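Local coordinates for protein Lys-gingipain W83 (Porphyromonas gingivalis, PDB 4TKX) that cleaves proteins after lysine as the catalytic domain of a secreted bacterial cysteine protease, a calcium-binding enzyme thought to act as a virulence factor in periodontal disease, at residues V100-Y105 with A252-V257; P145-L150 with R369-T374; V208-Y213 with L243-C248; N282-E287 with A350-E355. One frame throughout, in Å; residues are numbered along the deposited sequence.

Interaction 1 of 4, residues V100-Y105 with A252-V257. With PB (lead (II) ion), chain T.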
# COMPACT_ATOMS: atom_id res chain seq x y z
N VAL A 100 17.39 9.25 2.55
CA VAL A 100 16.28 9.82 1.79
C VAL A 100 14.93 9.43 2.38
O VAL A 100 14.73 8.30 2.88
CB VAL A 100 16.37 9.46 0.30
CG1 VAL A 100 16.09 7.97 0.07
CG2 VAL A 100 15.44 10.35 -0.52
N THR A 101 14.00 10.39 2.35
CA THR A 101 12.63 10.17 2.79
C THR A 101 11.64 10.99 1.95
O THR A 101 12.01 12.04 1.43
CB THR A 101 12.43 10.51 4.30
OG1 THR A 101 11.09 10.16 4.71
CG2 THR A 101 12.66 11.96 4.61
N ASP A 102 10.41 10.50 1.85
CA ASP A 102 9.31 11.20 1.21
C ASP A 102 8.39 11.76 2.29
O ASP A 102 7.38 12.36 1.98
CB ASP A 102 8.51 10.22 0.34
CG ASP A 102 9.21 9.90 -0.99
OD1 ASP A 102 10.02 10.74 -1.44
OD2 ASP A 102 8.90 8.86 -1.61
N LEU A 103 8.73 11.56 3.56
CA LEU A 103 7.84 11.97 4.66
C LEU A 103 7.43 13.43 4.60
O LEU A 103 6.28 13.76 4.88
CB LEU A 103 8.48 11.69 6.03
CG LEU A 103 7.66 12.12 7.25
CD1 LEU A 103 6.42 11.27 7.33
CD2 LEU A 103 8.47 12.00 8.56
N TYR A 104 8.36 14.31 4.23
CA TYR A 104 8.09 15.74 4.34
C TYR A 104 7.24 16.28 3.19
O TYR A 104 6.72 17.40 3.28
CB TYR A 104 9.40 16.52 4.54
CG TYR A 104 10.04 16.06 5.83
CD1 TYR A 104 9.44 16.33 7.04
CD2 TYR A 104 11.19 15.29 5.83
CE1 TYR A 104 9.98 15.87 8.21
CE2 TYR A 104 11.74 14.84 7.02
CZ TYR A 104 11.12 15.12 8.20
OH TYR A 104 11.65 14.68 9.40
N TYR A 105 7.00 15.47 2.17
CA TYR A 105 5.97 15.81 1.20
C TYR A 105 4.59 15.71 1.85
O TYR A 105 3.70 16.44 1.47
CB TYR A 105 6.02 14.91 -0.05
CG TYR A 105 7.27 15.12 -0.89
CD1 TYR A 105 7.63 16.38 -1.32
CD2 TYR A 105 8.08 14.05 -1.22
CE1 TYR A 105 8.76 16.57 -2.08
CE2 TYR A 105 9.22 14.23 -1.98
CZ TYR A 105 9.56 15.50 -2.41
OH TYR A 105 10.69 15.68 -3.16
N ALA A 252 14.74 -0.13 0.82
CA ALA A 252 13.96 0.92 0.17
C ALA A 252 14.72 2.25 0.07
O ALA A 252 14.11 3.31 -0.02
CB ALA A 252 12.61 1.12 0.86
N GLN A 253 16.04 2.19 0.08
CA GLN A 253 16.86 3.40 -0.02
C GLN A 253 16.91 3.83 -1.48
O GLN A 253 17.85 3.50 -2.20
CB GLN A 253 18.27 3.18 0.54
CG GLN A 253 19.00 4.48 0.81
CD GLN A 253 20.34 4.26 1.48
OE1 GLN A 253 21.40 4.52 0.90
NE2 GLN A 253 20.31 3.78 2.72
N PHE A 254 15.89 4.57 -1.90
CA PHE A 254 15.60 4.76 -3.32
C PHE A 254 16.39 5.87 -4.01
O PHE A 254 16.11 6.18 -5.17
CB PHE A 254 14.10 4.93 -3.56
CG PHE A 254 13.48 6.04 -2.78
CD1 PHE A 254 13.51 7.34 -3.26
CD2 PHE A 254 12.84 5.79 -1.58
CE1 PHE A 254 12.94 8.38 -2.53
CE2 PHE A 254 12.27 6.82 -0.86
CZ PHE A 254 12.31 8.11 -1.34
N ASP A 255 17.39 6.43 -3.32
CA ASP A 255 18.35 7.31 -3.98
C ASP A 255 19.74 6.69 -4.07
O ASP A 255 20.70 7.39 -4.37
CB ASP A 255 18.43 8.69 -3.29
CG ASP A 255 19.15 8.63 -1.94
OD1 ASP A 255 19.23 7.54 -1.33
OD2 ASP A 255 19.64 9.69 -1.49
N TYR A 256 19.83 5.38 -3.87
CA TYR A 256 21.09 4.67 -4.02
C TYR A 256 21.55 4.71 -5.48
O TYR A 256 20.74 4.90 -6.40
CB TYR A 256 20.91 3.24 -3.53
CG TYR A 256 22.17 2.40 -3.47
CD1 TYR A 256 23.24 2.79 -2.67
CD2 TYR A 256 22.27 1.23 -4.20
CE1 TYR A 256 24.38 2.02 -2.61
CE2 TYR A 256 23.42 0.46 -4.15
CZ TYR A 256 24.47 0.86 -3.36
OH TYR A 256 25.62 0.10 -3.29
N VAL A 257 22.85 4.54 -5.70
CA VAL A 257 23.44 4.65 -7.03
C VAL A 257 22.90 3.60 -8.00
O VAL A 257 22.86 3.83 -9.21
CB VAL A 257 24.98 4.61 -6.95
CG1 VAL A 257 25.45 3.33 -6.31
CG2 VAL A 257 25.59 4.79 -8.33
PB PB T . 16.33 5.03 -7.45
O HOH W 1 19.67 7.87 1.32
O HOH W 2 17.67 3.95 -9.23
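A chi1 of 56° tucks the Phe254 side chain between its own backbone N and carbonyl carbon, and Val100, with chi1 at 70°, turns CG1 into the matching position and onto the ring. CG1 sits 4.0 Å from the Phe254 ring centroid and only 6° off the normal, a CH-pi contact over the face. The other branch, CG2, anti to the backbone N, lies over the same face nearer the rim, 3.8 Å from Phe254 CE1. Asp255 points at Val100 from the opposite direction, its OD1 3.5 Å from Val100 CG1. The same OD1 receives a water at 2.7 Å, and that water accepts from Val100 N at 2.9 Å, a polar bridge beside the apolar contact. The 252-257 segment belongs to a metal-binding loop: a type I turn from Gln253 to Tyr256 carries the Phe254 carbonyl, whose O binds the lead ion at 2.6 Å. Asp85 and Glu263 also bind it, in a site known to hold calcium. Asp102 presents its carboxylate obliquely to the Phe254 ring, OD1 being 3.5 Å from CZ, while Arg120 pairs with that oxygen in a salt bridge. Thr101 OG1 accepts from Leu103 N at 3.0 Å, a capping bond before a short helix, and is also hydrogen-bonded to Glu355 O in helix 350-356.

Interaction 2 of 4, residues P145-L150 with R369-T374. With SO4 (sulfate ion), chain B; EDO (1,2-ethanediol), chain M.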
# COMPACT_ATOMS: atom_id res chain seq x y z
N PRO A 145 -5.74 -15.24 -14.07
CA PRO A 145 -6.37 -16.48 -14.53
C PRO A 145 -6.57 -17.52 -13.43
O PRO A 145 -7.49 -18.32 -13.50
CB PRO A 145 -5.40 -17.02 -15.59
CG PRO A 145 -4.41 -15.95 -15.84
CD PRO A 145 -4.43 -15.01 -14.69
N ASP A 146 -5.71 -17.52 -12.42
CA ASP A 146 -5.77 -18.53 -11.37
C ASP A 146 -5.67 -17.80 -10.05
O ASP A 146 -4.62 -17.25 -9.74
CB ASP A 146 -4.60 -19.49 -11.52
CG ASP A 146 -4.65 -20.66 -10.55
OD1 ASP A 146 -5.33 -20.59 -9.51
OD2 ASP A 146 -3.97 -21.67 -10.83
N LYS A 147 -6.75 -17.77 -9.28
CA LYS A 147 -6.77 -17.04 -8.03
C LYS A 147 -6.24 -17.84 -6.83
O LYS A 147 -6.16 -17.31 -5.72
CB LYS A 147 -8.19 -16.57 -7.74
CG LYS A 147 -8.67 -15.56 -8.80
CD LYS A 147 -10.04 -15.00 -8.48
CE LYS A 147 -10.79 -14.55 -9.76
NZ LYS A 147 -9.92 -14.01 -10.90
N SER A 148 -5.86 -19.10 -7.05
CA SER A 148 -5.45 -19.93 -5.93
C SER A 148 -4.18 -19.40 -5.23
O SER A 148 -3.99 -19.64 -4.04
CB SER A 148 -5.26 -21.38 -6.36
OG SER A 148 -4.10 -21.56 -7.13
N TYR A 149 -3.34 -18.64 -5.93
CA TYR A 149 -2.14 -18.12 -5.30
C TYR A 149 -2.48 -17.12 -4.20
O TYR A 149 -1.66 -16.86 -3.31
CB TYR A 149 -1.17 -17.51 -6.32
CG TYR A 149 -1.38 -16.01 -6.55
CD1 TYR A 149 -2.44 -15.54 -7.33
CD2 TYR A 149 -0.50 -15.09 -6.00
CE1 TYR A 149 -2.61 -14.17 -7.54
CE2 TYR A 149 -0.66 -13.74 -6.21
CZ TYR A 149 -1.71 -13.28 -6.96
OH TYR A 149 -1.88 -11.92 -7.14
N LEU A 150 -3.70 -16.57 -4.22
CA LEU A 150 -4.12 -15.62 -3.20
C LEU A 150 -4.23 -16.25 -1.82
O LEU A 150 -4.20 -15.55 -0.81
CB LEU A 150 -5.45 -14.95 -3.58
CG LEU A 150 -5.39 -14.08 -4.84
CD1 LEU A 150 -6.77 -13.55 -5.19
CD2 LEU A 150 -4.42 -12.93 -4.63
N ARG A 369 -7.26 -10.84 1.56
CA ARG A 369 -6.84 -11.68 2.68
C ARG A 369 -7.35 -13.10 2.39
O ARG A 369 -8.51 -13.40 2.61
CB ARG A 369 -7.39 -11.14 4.00
CG ARG A 369 -6.84 -9.75 4.35
CD ARG A 369 -7.45 -9.22 5.68
NE ARG A 369 -8.84 -8.84 5.55
CZ ARG A 369 -9.26 -7.62 5.18
NH1 ARG A 369 -8.39 -6.68 4.89
NH2 ARG A 369 -10.56 -7.35 5.08
N ALA A 370 -6.46 -13.93 1.87
CA ALA A 370 -6.80 -15.21 1.28
C ALA A 370 -7.76 -14.97 0.13
O ALA A 370 -7.60 -13.97 -0.60
CB ALA A 370 -7.32 -16.18 2.33
N MET A 371 -8.74 -15.83 -0.06
CA MET A 371 -9.59 -15.70 -1.24
C MET A 371 -10.66 -14.64 -1.01
O MET A 371 -11.46 -14.73 -0.09
CB MET A 371 -10.24 -17.03 -1.60
CG MET A 371 -11.05 -16.96 -2.92
SD MET A 371 -10.05 -16.70 -4.42
CE MET A 371 -9.18 -18.26 -4.57
N PRO A 372 -10.69 -13.63 -1.87
CA PRO A 372 -11.70 -12.60 -1.69
C PRO A 372 -13.12 -13.10 -1.98
O PRO A 372 -13.33 -14.08 -2.71
CB PRO A 372 -11.28 -11.51 -2.69
CG PRO A 372 -10.44 -12.22 -3.69
CD PRO A 372 -9.73 -13.30 -2.94
N LYS A 373 -14.07 -12.43 -1.37
CA LYS A 373 -15.47 -12.78 -1.46
C LYS A 373 -16.14 -12.21 -2.71
O LYS A 373 -15.66 -11.24 -3.31
CB LYS A 373 -16.18 -12.26 -0.21
CG LYS A 373 -15.79 -13.01 1.07
CD LYS A 373 -16.20 -12.21 2.31
CE LYS A 373 -15.96 -13.00 3.60
NZ LYS A 373 -14.52 -13.35 3.81
N THR A 374 -17.27 -12.81 -3.07
CA THR A 374 -18.11 -12.30 -4.16
C THR A 374 -19.13 -11.33 -3.60
O THR A 374 -19.85 -11.64 -2.66
CB THR A 374 -18.81 -13.45 -4.86
OG1 THR A 374 -17.82 -14.31 -5.42
CG2 THR A 374 -19.68 -12.94 -5.96
S SO4 B . -12.88 -10.40 5.67
O1 SO4 B . -11.52 -10.89 5.81
O2 SO4 B . -12.83 -8.94 5.64
O3 SO4 B . -13.65 -10.85 6.83
O4 SO4 B . -13.46 -10.89 4.42
C1 EDO M . -11.13 -16.55 3.07
O1 EDO M . -12.30 -17.12 3.67
C2 EDO M . -11.18 -15.02 3.15
O2 EDO M . -12.40 -14.53 2.58
O HOH W 3 -4.76 -12.99 -0.48
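This is a contact between two loops, with a bridging water, in which the side chains of Met371 and Pro372 lie against Lys147 and Leu150. Met371 sets out with CG anti to the backbone N (chi1 -175°), then bends at both chi2 and chi3, laying CE 3.7 Å from Lys147 CB and 3.4 Å from Lys147 O. Leu150 and Pro372 meet at about a right angle, with CD1 of the leucine 3.7 Å from CD of the proline. Ala370 takes part through its backbone, CA making a CA-H...O contact of 3.4 Å with Leu150 O. Segment 145-150 links helix 126-141 to strand 152-157 of the protease sheet, whereas 369-374 runs from strand 357-361 toward the antiparallel strands of the Ig-like C-terminal domain; the contact joins the linker to the Ig-like domain with the loop leading into strand 152-157. A water donates to Leu150 O at 2.6 Å and to Ala370 O at 3.0 Å. The first loop contains an Asx turn: Asp146 OD1 accepts from Ser148 N at 2.9 Å and from Ser148 OG at 2.8 Å, both reaching the same face of the carboxylate. On the other loop, Arg369 and Lys373 both donate to a sulfate, probably from the crystallisation liquor, and Asn442 joins them.

Interaction 3 of 4, residues V208-Y213 with L243-C248. With TCK (N-[(1S)-5-amino-1-(chloroacetyl)pentyl]-4-methylbenzenesulfonamide), chain U.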
# COMPACT_ATOMS: atom_id res chain seq x y z
N VAL A 208 2.57 -16.69 -4.41
CA VAL A 208 2.12 -16.26 -3.09
C VAL A 208 1.53 -14.85 -3.23
O VAL A 208 1.93 -14.11 -4.10
CB VAL A 208 3.27 -16.22 -2.04
CG1 VAL A 208 3.77 -17.61 -1.72
CG2 VAL A 208 4.43 -15.32 -2.49
N SER A 209 0.62 -14.51 -2.35
CA SER A 209 0.01 -13.18 -2.33
C SER A 209 0.82 -12.17 -1.51
O SER A 209 0.65 -10.97 -1.65
CB SER A 209 -1.40 -13.29 -1.73
OG SER A 209 -1.34 -13.71 -0.37
N PHE A 210 1.70 -12.68 -0.64
CA PHE A 210 2.37 -11.87 0.36
C PHE A 210 3.68 -12.56 0.69
O PHE A 210 3.73 -13.78 0.84
CB PHE A 210 1.48 -11.79 1.60
CG PHE A 210 2.07 -11.00 2.75
CD1 PHE A 210 2.32 -9.65 2.64
CD2 PHE A 210 2.30 -11.61 3.96
CE1 PHE A 210 2.82 -8.94 3.70
CE2 PHE A 210 2.80 -10.89 5.04
CZ PHE A 210 3.07 -9.57 4.91
N ALA A 211 4.74 -11.77 0.78
CA ALA A 211 6.05 -12.23 1.22
C ALA A 211 6.59 -11.26 2.26
O ALA A 211 6.64 -10.05 2.00
CB ALA A 211 7.00 -12.30 0.05
N ASN A 212 6.98 -11.76 3.42
CA ASN A 212 7.49 -10.93 4.49
C ASN A 212 8.79 -11.56 4.99
O ASN A 212 8.81 -12.73 5.39
CB ASN A 212 6.46 -10.85 5.62
CG ASN A 212 6.81 -9.87 6.77
OD1 ASN A 212 6.16 -9.93 7.82
ND2 ASN A 212 7.75 -8.93 6.56
N TYR A 213 9.85 -10.78 4.94
CA TYR A 213 11.18 -11.19 5.39
C TYR A 213 11.61 -10.28 6.52
O TYR A 213 11.49 -9.07 6.42
CB TYR A 213 12.16 -11.08 4.22
CG TYR A 213 13.63 -11.17 4.55
CD1 TYR A 213 14.34 -10.05 4.94
CD2 TYR A 213 14.33 -12.37 4.43
CE1 TYR A 213 15.70 -10.12 5.22
CE2 TYR A 213 15.69 -12.45 4.72
CZ TYR A 213 16.36 -11.32 5.12
OH TYR A 213 17.71 -11.38 5.39
N LEU A 243 2.30 -8.50 -2.52
CA LEU A 243 2.83 -7.46 -1.67
C LEU A 243 4.03 -8.07 -0.97
O LEU A 243 3.93 -9.18 -0.43
CB LEU A 243 1.79 -7.06 -0.62
CG LEU A 243 2.26 -6.17 0.53
CD1 LEU A 243 2.80 -4.83 0.01
CD2 LEU A 243 1.15 -5.95 1.57
N ALA A 244 5.16 -7.36 -0.99
CA ALA A 244 6.32 -7.79 -0.21
C ALA A 244 6.67 -6.74 0.84
O ALA A 244 6.53 -5.53 0.60
CB ALA A 244 7.51 -8.07 -1.10
N ILE A 245 7.08 -7.21 2.01
CA ILE A 245 7.50 -6.34 3.10
C ILE A 245 8.85 -6.84 3.62
O ILE A 245 8.99 -8.00 4.05
CB ILE A 245 6.48 -6.34 4.27
CG1 ILE A 245 5.10 -5.91 3.76
CG2 ILE A 245 7.00 -5.47 5.45
CD1 ILE A 245 4.07 -5.77 4.85
N GLY A 246 9.84 -5.97 3.54
CA GLY A 246 11.16 -6.27 4.05
C GLY A 246 11.37 -5.50 5.33
O GLY A 246 11.56 -4.28 5.32
N ASN A 247 11.27 -6.20 6.45
CA ASN A 247 11.55 -5.61 7.75
C ASN A 247 13.04 -5.83 7.99
O ASN A 247 13.45 -6.84 8.57
CB ASN A 247 10.70 -6.25 8.84
CG ASN A 247 9.24 -5.92 8.69
OD1 ASN A 247 8.41 -6.80 8.49
ND2 ASN A 247 8.91 -4.63 8.74
N CYS A 248 13.83 -4.92 7.45
CA CYS A 248 15.28 -5.05 7.44
C CYS A 248 15.88 -3.72 7.01
O CYS A 248 15.15 -2.79 6.66
CB CYS A 248 15.71 -6.15 6.46
SG CYS A 248 15.16 -5.94 4.75
S TCK U . 20.98 -4.27 12.52
O1S TCK U . 20.23 -4.15 13.74
O2S TCK U . 21.55 -5.61 12.50
C1 TCK U . 22.29 -3.05 12.45
C2 TCK U . 23.60 -3.51 12.40
C3 TCK U . 24.64 -2.57 12.34
C4 TCK U . 24.35 -1.22 12.33
C5 TCK U . 23.01 -0.77 12.39
C6 TCK U . 21.98 -1.69 12.45
C7 TCK U . 25.48 -0.23 12.28
N TCK U . 19.95 -4.03 11.25
CA TCK U . 19.53 -5.11 10.34
C TCK U . 19.92 -4.71 8.94
O TCK U . 19.36 -5.18 7.98
CB TCK U . 17.99 -5.30 10.43
CG TCK U . 17.56 -5.83 11.78
CD TCK U . 16.00 -5.85 11.95
CE TCK U . 15.34 -7.04 11.30
NZ TCK U . 13.91 -6.93 11.45
CM TCK U . 21.00 -3.63 8.78
O HOH W 4 5.59 -7.41 8.88
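The Phe210 ring takes Ile245 at its edge, with CD1 3.6 Å from CE1 and close to the ring plane, while Leu243 runs alongside it, pointing the same way; the Tyr180 ring meets it with the planes nearly parallel. Tyr213, on the opposite face of the sheet, also offers an edge: Cys248 SG stands 5.3 Å from its ring centroid, a sulfur-aromatic contact, and Trp222 stacks on the ring. A third pair of flat groups, the amides of Asn212 and Asn247, is turned 71° apart. Asn212 ND2 donates to Asn247 OD1 at 2.9 Å, the acceptor lying in the plane of the donor amide, and also to Ile245 O at 3.0 Å, approaching 52° out of that peptide plane. Tyr213 N reaches the same Ile245 O almost along the C=O axis, so two donors grip one carbonyl. A water donates to both Asn212 OD1 and Asn247 OD1, and Asn212 OD1 is also hydrogen-bonded to Tyr313 OH.

Beneath the side chains lies a parallel pairing, strands 210-213 and 243-247 running 4.7 Å apart at 6°, in the mixed six-stranded sheet of a clan CD peptidase. Both strands deliver the active site at their C-terminal ends: His216, inferred to be the proton donor, follows the first, and the nucleophile Cys249 follows the second. Asn247 is the centre of an inverse gamma turn, and Asn247 O accepts from the inhibitor's lysine-like NZ at 2.9 Å. Asp288 binds the inhibitor too, consistent with the preference for lysine at P1, and Tyr357 OH pairs with Asn247 ND2.

Interaction 4 of 4, residues N282-E287 with A350-E355. With TCK (N-[(1S)-5-amino-1-(chloroacetyl)pentyl]-4-methylbenzenesulfonamide), chain U.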
# COMPACT_ATOMS: atom_id res chain seq x y z
N ASN A 282 18.77 2.17 8.04
CA ASN A 282 18.80 0.97 8.84
C ASN A 282 17.50 0.79 9.62
O ASN A 282 16.88 1.75 10.04
CB ASN A 282 19.95 1.03 9.84
CG ASN A 282 21.29 1.03 9.18
OD1 ASN A 282 21.45 0.56 8.06
ND2 ASN A 282 22.29 1.53 9.89
N SER A 283 17.09 -0.46 9.80
CA SER A 283 16.04 -0.79 10.76
C SER A 283 16.69 -1.59 11.90
O SER A 283 17.87 -1.99 11.82
CB SER A 283 14.88 -1.57 10.12
OG SER A 283 15.22 -2.93 9.91
N TYR A 284 15.93 -1.80 12.96
CA TYR A 284 16.49 -2.38 14.19
C TYR A 284 15.58 -3.47 14.69
O TYR A 284 14.39 -3.47 14.42
CB TYR A 284 16.66 -1.29 15.25
CG TYR A 284 17.68 -0.30 14.81
CD1 TYR A 284 19.04 -0.55 15.00
CD2 TYR A 284 17.30 0.85 14.15
CE1 TYR A 284 19.99 0.36 14.56
CE2 TYR A 284 18.25 1.77 13.71
CZ TYR A 284 19.58 1.51 13.91
OH TYR A 284 20.51 2.42 13.46
N TRP A 285 16.14 -4.42 15.42
CA TRP A 285 15.36 -5.58 15.81
C TRP A 285 14.15 -5.24 16.68
O TRP A 285 13.04 -5.73 16.43
CB TRP A 285 16.26 -6.62 16.47
CG TRP A 285 17.24 -7.26 15.52
CD1 TRP A 285 18.55 -6.91 15.33
CD2 TRP A 285 16.99 -8.37 14.64
NE1 TRP A 285 19.12 -7.73 14.39
CE2 TRP A 285 18.19 -8.64 13.95
CE3 TRP A 285 15.86 -9.16 14.37
CZ2 TRP A 285 18.30 -9.66 13.01
CZ3 TRP A 285 15.98 -10.19 13.43
CH2 TRP A 285 17.19 -10.43 12.77
N GLY A 286 14.33 -4.40 17.70
CA GLY A 286 13.24 -4.10 18.61
C GLY A 286 12.13 -3.34 17.91
O GLY A 286 10.96 -3.69 17.99
N GLU A 287 12.51 -2.30 17.18
CA GLU A 287 11.53 -1.47 16.53
C GLU A 287 10.74 -2.27 15.47
O GLU A 287 9.53 -2.13 15.39
CB GLU A 287 12.19 -0.22 15.99
CG GLU A 287 12.55 0.83 17.08
CD GLU A 287 13.59 0.38 18.17
OE1 GLU A 287 14.39 -0.59 17.98
OE2 GLU A 287 13.58 1.04 19.23
N ALA A 350 10.60 7.74 17.70
CA ALA A 350 9.58 7.31 16.78
C ALA A 350 9.66 8.11 15.48
O ALA A 350 9.31 7.60 14.41
CB ALA A 350 8.22 7.45 17.42
N HIS A 351 10.13 9.35 15.58
CA HIS A 351 10.29 10.22 14.40
C HIS A 351 11.05 9.47 13.30
O HIS A 351 10.72 9.57 12.10
CB HIS A 351 11.07 11.46 14.84
CG HIS A 351 11.09 12.57 13.85
ND1 HIS A 351 10.32 12.57 12.70
CD2 HIS A 351 11.78 13.74 13.84
CE1 HIS A 351 10.55 13.68 12.02
NE2 HIS A 351 11.43 14.41 12.69
N TYR A 352 12.08 8.73 13.72
CA TYR A 352 12.93 7.97 12.80
C TYR A 352 12.10 6.99 11.96
O TYR A 352 12.29 6.91 10.75
CB TYR A 352 13.99 7.23 13.60
CG TYR A 352 15.01 6.42 12.81
CD1 TYR A 352 14.67 5.19 12.24
CD2 TYR A 352 16.32 6.84 12.71
CE1 TYR A 352 15.62 4.43 11.57
CE2 TYR A 352 17.27 6.11 12.05
CZ TYR A 352 16.92 4.90 11.49
OH TYR A 352 17.87 4.16 10.84
N TYR A 353 11.19 6.25 12.61
CA TYR A 353 10.44 5.24 11.89
C TYR A 353 9.52 5.83 10.84
O TYR A 353 9.40 5.29 9.73
CB TYR A 353 9.70 4.29 12.82
CG TYR A 353 10.49 3.01 12.92
CD1 TYR A 353 11.81 3.04 13.37
CD2 TYR A 353 9.96 1.79 12.51
CE1 TYR A 353 12.58 1.89 13.42
CE2 TYR A 353 10.72 0.63 12.58
CZ TYR A 353 12.04 0.70 13.02
OH TYR A 353 12.82 -0.40 13.10
N TRP A 354 8.90 6.97 11.16
CA TRP A 354 8.06 7.65 10.17
C TRP A 354 8.88 8.15 8.98
O TRP A 354 8.40 8.13 7.84
CB TRP A 354 7.26 8.78 10.83
CG TRP A 354 6.25 8.24 11.77
CD1 TRP A 354 6.38 8.07 13.12
CD2 TRP A 354 4.95 7.75 11.44
NE1 TRP A 354 5.24 7.52 13.65
CE2 TRP A 354 4.34 7.32 12.63
CE3 TRP A 354 4.23 7.66 10.25
CZ2 TRP A 354 3.05 6.78 12.66
CZ3 TRP A 354 2.96 7.13 10.28
CH2 TRP A 354 2.38 6.70 11.47
N GLU A 355 10.13 8.56 9.23
CA GLU A 355 11.04 8.95 8.15
C GLU A 355 11.58 7.74 7.36
O GLU A 355 11.99 7.87 6.19
CB GLU A 355 12.23 9.69 8.72
CG GLU A 355 11.93 11.08 9.22
CD GLU A 355 13.21 11.84 9.67
OE1 GLU A 355 14.26 11.21 9.87
OE2 GLU A 355 13.15 13.07 9.79
S TCK U . 20.98 -4.27 12.52
O1S TCK U . 20.23 -4.15 13.74
O2S TCK U . 21.55 -5.61 12.50
C1 TCK U . 22.29 -3.05 12.45
C2 TCK U . 23.60 -3.51 12.40
C3 TCK U . 24.64 -2.57 12.34
C4 TCK U . 24.35 -1.22 12.33
C5 TCK U . 23.01 -0.77 12.39
C6 TCK U . 21.98 -1.69 12.45
C7 TCK U . 25.48 -0.23 12.28
N TCK U . 19.95 -4.03 11.25
CA TCK U . 19.53 -5.11 10.34
C TCK U . 19.92 -4.71 8.94
O TCK U . 19.36 -5.18 7.98
CB TCK U . 17.99 -5.30 10.43
CG TCK U . 17.56 -5.83 11.78
CD TCK U . 16.00 -5.85 11.95
CE TCK U . 15.34 -7.04 11.30
NZ TCK U . 13.91 -6.93 11.45
CM TCK U . 21.00 -3.63 8.78
O HOH W 5 20.71 4.42 11.64
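Tyr352 and Tyr353, successive residues of one helix, reach side by side toward the inhibitor-binding segment 282-287 and end on different parts of it. Tyr352, its CG anti to the backbone N (chi1 -178°), sends OH to Asn282 O at 2.7 Å; the carbonyl oxygen lies near the plane of the phenol ring, and the donor is tilted 24° from the carbonyl plane. Tyr284 crosses Tyr352 at about a right angle, so that Tyr352 OH comes up to the edge of the Tyr284 ring, 3.8 Å from CE2. A water joins the two phenols, 2.7 Å from Tyr284 OH and donating to Tyr352 OH at 3.0 Å.

Tyr353 OH accepts a weak bond from Tyr284 N at 3.4 Å and has a second partner in Asp288 OD1. The Glu287 side chain crosses that of Tyr353 at about a right angle, its CB 3.0 Å from Tyr353 OH, and the carboxylate leads away to His347 N.

The segment they meet lines the inhibitor pocket. Ser283 O accepts from the inhibitor N at 3.0 Å, one face of the Trp285 ring lies against the inhibitor's CG, with Trp285 NE1 3.6 Å from it, and the Tyr284 ring lies obliquely against the inhibitor's tolyl ring. Ser283 OG is turned to Asp288 OD2, which also binds the inhibitor.

Tyr284 is the N-cap of helix 285-293, which follows strand 273-279; helix 350-356 packs against helix 325-341 through Tyr353 on Ala336 and Trp354 on Leu334, touches helix 103-106, and runs on into strand 357-361 at the edge of the sheet.

Overall arrangement
In chain order, interaction 3 is nested inside the loops closed by interactions 1 and 2, whose segments alternate; interaction 4 opens after interaction 1 closes, and interaction 2 encloses it too. Interaction 3 supplies two central strands of the six-stranded sheet; interaction 2 touches it, Tyr149 packing on Val208, about 18 Å between centres. Interaction 4, also about 18 Å from interaction 3 between centres, shares the inhibitor with it, and Cys248 O lies near Ser283 OG. Interactions 3 and 4 together thus line the inhibitor site beside the nucleophile's strand. Interaction 1, with the loop that binds the lead ion, adjoins interaction 4, while interaction 2 lies about 33 Å from both between centres, toward the Ig-like domain.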